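Local coordinates for hypothetical protein BACOVA_04980 (PDB 3UFI), which is probably a fimbrial subunit of the fimbrillin-like family that takes part in cell adhesion as a building block of a bacterial pilus, at residues Y68-E71 against S75-V78; V78-E81 against D85-I88. All blocks are in the same frame, centred on the assembly; numbering follows the deposited sequence.

Contact 1: Y68-E71 against S75-V78; sequences YRNE and SFRV. With SO4 (sulfate ion), chain D.
Val78 lies over one face of the Tyr68 ring: its CG2 sits 3.9 Å from the ring centroid and only 15° off the normal, the geometry of a CH-pi contact. Tyr68 CG stands anti to its own carbonyl carbon (chi1 -76°), which lays the ring beneath Val78. Without the ring, as with an alanine here, Val78 CG2 would probably lose the face it packs on, leaving a gap beside Val78 N and CB. The Phe76 ring takes Asn70 CA off-centre over its face, 4.2 Å from the centroid; Trp38 meets Phe76 edge-to-face. Strands 66-72 and 75-78 form an antiparallel beta hairpin: Arg69 N to Arg77 O is nearly straight (2.8 Å, 175° at the hydrogen), Arg77 N returns to Arg69 O, and Glu71 N reaches Ser75 O. Backbone bonds of Tyr68 to Ile44 and Phe76 to Ile17 join it to flanking strands 43-51 and 16-25. Glu71 OE1 lies in the Arg69 guanidinium plane, 3.8 Å from NH1, a long bridge completing a Arg69-Glu71-Arg77 network; Arg69's stronger partner is Asp41. The aromatic side rests on CH-pi and van der Waals contact, with Asn70 ND2 satisfied by Gly73 O, whereas the Glu71-Arg77 attraction is long and lacks a directed N-H.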
loop_
_atom_site.group_PDB
_atom_site.type_symbol
_atom_site.label_atom_id
_atom_site.label_comp_id
_atom_site.label_asym_id
_atom_site.label_seq_id
_atom_site.Cartn_x
_atom_site.Cartn_y
_atom_site.Cartn_z
ATOM N N TYR A 68 9.507 -14.074 -0.946
ATOM C CA TYR A 68 10.586 -13.712 -0.026
ATOM C C TYR A 68 9.932 -13.176 1.249
ATOM O O TYR A 68 8.856 -12.585 1.190
ATOM C CB TYR A 68 11.565 -12.674 -0.634
ATOM C CG TYR A 68 12.536 -13.254 -1.640
ATOM C CD1 TYR A 68 12.116 -13.622 -2.918
ATOM C CD2 TYR A 68 13.874 -13.444 -1.314
ATOM C CE1 TYR A 68 13.011 -14.166 -3.846
ATOM C CE2 TYR A 68 14.771 -14.005 -2.224
ATOM C CZ TYR A 68 14.331 -14.378 -3.482
ATOM O OH TYR A 68 15.227 -14.874 -4.383
ATOM N N ARG A 69 10.544 -13.447 2.402
ATOM C CA ARG A 69 10.033 -12.985 3.690
ATOM C C ARG A 69 11.036 -12.010 4.307
ATOM O O ARG A 69 12.236 -12.237 4.221
ATOM C CB ARG A 69 9.806 -14.192 4.622
ATOM C CG ARG A 69 9.198 -13.844 5.970
ATOM C CD ARG A 69 9.116 -15.079 6.835
ATOM N NE ARG A 69 8.735 -14.761 8.212
ATOM C CZ ARG A 69 9.595 -14.456 9.182
ATOM N NH1 ARG A 69 10.902 -14.393 8.929
ATOM N NH2 ARG A 69 9.157 -14.195 10.408
ATOM N N ASN A 70 10.546 -10.977 4.994
ATOM C CA ASN A 70 11.414 -10.050 5.709
ATOM C C ASN A 70 12.049 -10.776 6.898
ATOM O O ASN A 70 11.327 -11.302 7.727
ATOM C CB ASN A 70 10.636 -8.804 6.156
ATOM C CG ASN A 70 11.486 -7.831 6.920
ATOM O OD1 ASN A 70 11.317 -7.628 8.118
ATOM N ND2 ASN A 70 12.464 -7.265 6.263
ATOM N N GLU A 71 13.386 -10.884 6.921
ATOM C CA GLU A 71 14.138 -11.535 7.994
ATOM C C GLU A 71 14.275 -10.540 9.149
ATOM O O GLU A 71 13.706 -10.746 10.220
ATOM C CB GLU A 71 15.503 -12.026 7.477
ATOM C CG GLU A 71 16.299 -12.851 8.481
ATOM C CD GLU A 71 15.923 -14.314 8.658
ATOM O OE1 GLU A 71 14.719 -14.654 8.578
ATOM O OE2 GLU A 71 16.846 -15.122 8.910
ATOM N N SER A 75 16.125 -6.635 5.017
ATOM C CA SER A 75 16.745 -7.839 4.499
ATOM C C SER A 75 15.711 -8.956 4.309
ATOM O O SER A 75 15.033 -9.327 5.263
ATOM C CB SER A 75 17.848 -8.298 5.445
ATOM O OG SER A 75 18.312 -9.557 4.981
ATOM N N PHE A 76 15.619 -9.504 3.089
ATOM C CA PHE A 76 14.659 -10.551 2.750
ATOM C C PHE A 76 15.338 -11.874 2.496
ATOM O O PHE A 76 16.449 -11.925 1.967
ATOM C CB PHE A 76 13.824 -10.142 1.521
ATOM C CG PHE A 76 12.837 -9.039 1.820
ATOM C CD1 PHE A 76 13.247 -7.706 1.866
ATOM C CD2 PHE A 76 11.495 -9.328 2.055
ATOM C CE1 PHE A 76 12.334 -6.686 2.163
ATOM C CE2 PHE A 76 10.583 -8.308 2.349
ATOM C CZ PHE A 76 11.007 -6.989 2.384
ATOM N N ARG A 77 14.660 -12.958 2.864
ATOM C CA ARG A 77 15.157 -14.315 2.617
ATOM C C ARG A 77 14.092 -15.065 1.883
ATOM O O ARG A 77 12.922 -14.894 2.195
ATOM C CB ARG A 77 15.562 -15.030 3.918
ATOM C CG ARG A 77 16.977 -14.644 4.332
ATOM C CD ARG A 77 17.404 -15.244 5.652
ATOM N NE ARG A 77 17.921 -16.613 5.532
ATOM C CZ ARG A 77 17.224 -17.715 5.799
ATOM N NH1 ARG A 77 15.952 -17.633 6.184
ATOM N NH2 ARG A 77 17.788 -18.908 5.679
ATOM N N VAL A 78 14.469 -15.880 0.899
ATOM C CA VAL A 78 13.479 -16.642 0.139
ATOM C C VAL A 78 12.665 -17.567 1.078
ATOM O O VAL A 78 13.188 -18.067 2.077
ATOM C CB VAL A 78 14.102 -17.414 -1.069
ATOM C CG1 VAL A 78 14.792 -18.711 -0.647
ATOM C CG2 VAL A 78 13.037 -17.677 -2.136
HETATM S S SO4 D . 18.603 -19.479 2.021
HETATM O O1 SO4 D . 17.590 -18.428 2.080
HETATM O O2 SO4 D . 19.707 -19.021 1.165
HETATM O O3 SO4 D . 19.112 -19.734 3.367
HETATM O O4 SO4 D . 18.024 -20.720 1.480
#

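Contact 2: V78-E81 against D85-I88; sequences VVNE and DNNI. With SO4 (sulfate ion), chain D.
With chi1 near -68° in both, Asn80 and Asn86 each set CG anti to the carbonyl carbon, and the two side chains run alongside one another pointing opposite ways, their amide planes turned 46° apart. Each amide thereby grips the other segment's backbone. Asn80 OD1 accepts from Asn86 N at 2.8 Å, the donor tilted from the carbonyl plane, while Asn86 ND2 gives a nearly straight bond to Val79 O (2.9 Å, 171° at the hydrogen) that lies in both the carbonyl plane and the amide plane. A water accepts from Glu81 N and, weakly, from Asn86 ND2.

Beyond Val78, the end of strand 75-78, both segments lie in the loop leading to strand 95-102, and its returning arm contains an Asx turn: Asp85 OD1 accepts from Asn87 N, two residues on, at 3.2 Å and from above the carboxylate plane. The same oxygen receives Asn87 ND2 at 2.8 Å on its syn side, so two donors hold it, while Asp85 OD2 pairs with Arg89. These bonds fix the Asn87 amide against Val78, whose CG1 lies 3.5 Å from Asn87 OD1; Val78 CG2 rests as close to Asn86 O. A second water accepts from Val78 N and donates to Asn87 OD1 and to sulfate O1. Asn87 ND2 donates at 3.2 Å to O2 of the sulfate, which probably came from the crystallisation liquor.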
loop_
_atom_site.group_PDB
_atom_site.type_symbol
_atom_site.label_atom_id
_atom_site.label_comp_id
_atom_site.label_asym_id
_atom_site.label_seq_id
_atom_site.Cartn_x
_atom_site.Cartn_y
_atom_site.Cartn_z
ATOM N N VAL A 78 14.469 -15.880 0.899
ATOM C CA VAL A 78 13.479 -16.642 0.139
ATOM C C VAL A 78 12.665 -17.567 1.078
ATOM O O VAL A 78 13.188 -18.067 2.077
ATOM C CB VAL A 78 14.102 -17.414 -1.069
ATOM C CG1 VAL A 78 14.792 -18.711 -0.647
ATOM C CG2 VAL A 78 13.037 -17.677 -2.136
ATOM N N VAL A 79 11.393 -17.765 0.764
ATOM C CA VAL A 79 10.552 -18.679 1.542
ATOM C C VAL A 79 10.766 -20.087 1.002
ATOM O O VAL A 79 10.591 -20.344 -0.200
ATOM C CB VAL A 79 9.052 -18.260 1.579
ATOM C CG1 VAL A 79 8.173 -19.348 2.226
ATOM C CG2 VAL A 79 8.895 -16.916 2.305
ATOM N N ASN A 80 11.182 -20.982 1.903
ATOM C CA ASN A 80 11.385 -22.396 1.633
ATOM C C ASN A 80 10.589 -23.229 2.614
ATOM O O ASN A 80 10.986 -23.349 3.768
ATOM C CB ASN A 80 12.860 -22.776 1.714
ATOM C CG ASN A 80 13.732 -22.203 0.653
ATOM O OD1 ASN A 80 13.361 -22.089 -0.516
ATOM N ND2 ASN A 80 14.937 -21.865 1.043
ATOM N N GLU A 81 9.451 -23.761 2.185
ATOM C CA GLU A 81 8.656 -24.670 3.019
ATOM C C GLU A 81 9.020 -26.063 2.588
ATOM O O GLU A 81 9.058 -26.351 1.387
ATOM C CB GLU A 81 7.147 -24.420 2.915
ATOM C CG GLU A 81 6.692 -23.156 3.625
ATOM C CD GLU A 81 5.291 -22.712 3.246
ATOM O OE1 GLU A 81 4.308 -23.340 3.710
ATOM O OE2 GLU A 81 5.185 -21.751 2.449
ATOM N N ASP A 85 14.535 -25.254 -2.316
ATOM C CA ASP A 85 15.461 -24.135 -2.444
ATOM C C ASP A 85 14.913 -23.268 -3.550
ATOM O O ASP A 85 15.177 -23.520 -4.731
ATOM C CB ASP A 85 16.916 -24.552 -2.681
ATOM C CG ASP A 85 17.863 -23.346 -2.767
ATOM O OD1 ASP A 85 17.382 -22.184 -2.618
ATOM O OD2 ASP A 85 19.066 -23.556 -2.993
ATOM N N ASN A 86 14.126 -22.259 -3.159
ATOM C CA ASN A 86 13.414 -21.379 -4.073
ATOM C C ASN A 86 14.185 -20.129 -4.475
ATOM O O ASN A 86 13.635 -19.288 -5.197
ATOM C CB ASN A 86 12.071 -20.989 -3.461
ATOM C CG ASN A 86 11.121 -22.154 -3.385
ATOM O OD1 ASN A 86 10.997 -22.928 -4.325
ATOM N ND2 ASN A 86 10.479 -22.339 -2.245
ATOM N N ASN A 87 15.455 -20.027 -4.073
ATOM C CA ASN A 87 16.303 -18.876 -4.396
ATOM C C ASN A 87 16.398 -18.608 -5.888
ATOM O O ASN A 87 16.433 -19.542 -6.687
ATOM C CB ASN A 87 17.731 -19.065 -3.852
ATOM C CG ASN A 87 17.903 -18.695 -2.407
ATOM O OD1 ASN A 87 17.773 -17.527 -2.007
ATOM N ND2 ASN A 87 18.273 -19.683 -1.605
ATOM N N ILE A 88 16.452 -17.319 -6.247
ATOM C CA ILE A 88 16.630 -16.862 -7.625
ATOM C C ILE A 88 18.117 -16.900 -7.906
ATOM O O ILE A 88 18.887 -16.186 -7.254
ATOM C CB ILE A 88 16.009 -15.456 -7.891
ATOM C CG1 ILE A 88 14.466 -15.502 -7.747
ATOM C CG2 ILE A 88 16.439 -14.926 -9.272
ATOM C CD1 ILE A 88 13.766 -14.148 -7.716
HETATM S S SO4 D . 18.603 -19.479 2.021
HETATM O O1 SO4 D . 17.590 -18.428 2.080
HETATM O O2 SO4 D . 19.707 -19.021 1.165
HETATM O O3 SO4 D . 19.112 -19.734 3.367
HETATM O O4 SO4 D . 18.024 -20.720 1.480
HETATM O O HOH W 1 17.221 -16.204 0.334
HETATM O O HOH W 2 8.473 -23.389 -0.365
#

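Contact 1 is the partly buried hairpin of strands 66-72 and 75-78, burying 490 Å² between its segments; contact 2, whose centre is about 10 Å from that of contact 1, is a surface contact burying 240 Å² within the loop that follows. Val78 belongs to both, ending the second strand and opening the loop. Their chemistry follows this placing: paired backbone amides and aromatic faces join the strands, whereas side-chain amides and water span the loop, where the two segments no longer pair backbone to backbone with each other. The two contacts also touch directly, Arg69 CB meeting Val79 CG2 at 3.7 Å and Tyr68 OH bonding weakly to Ile88 N. Both touch one sulfate.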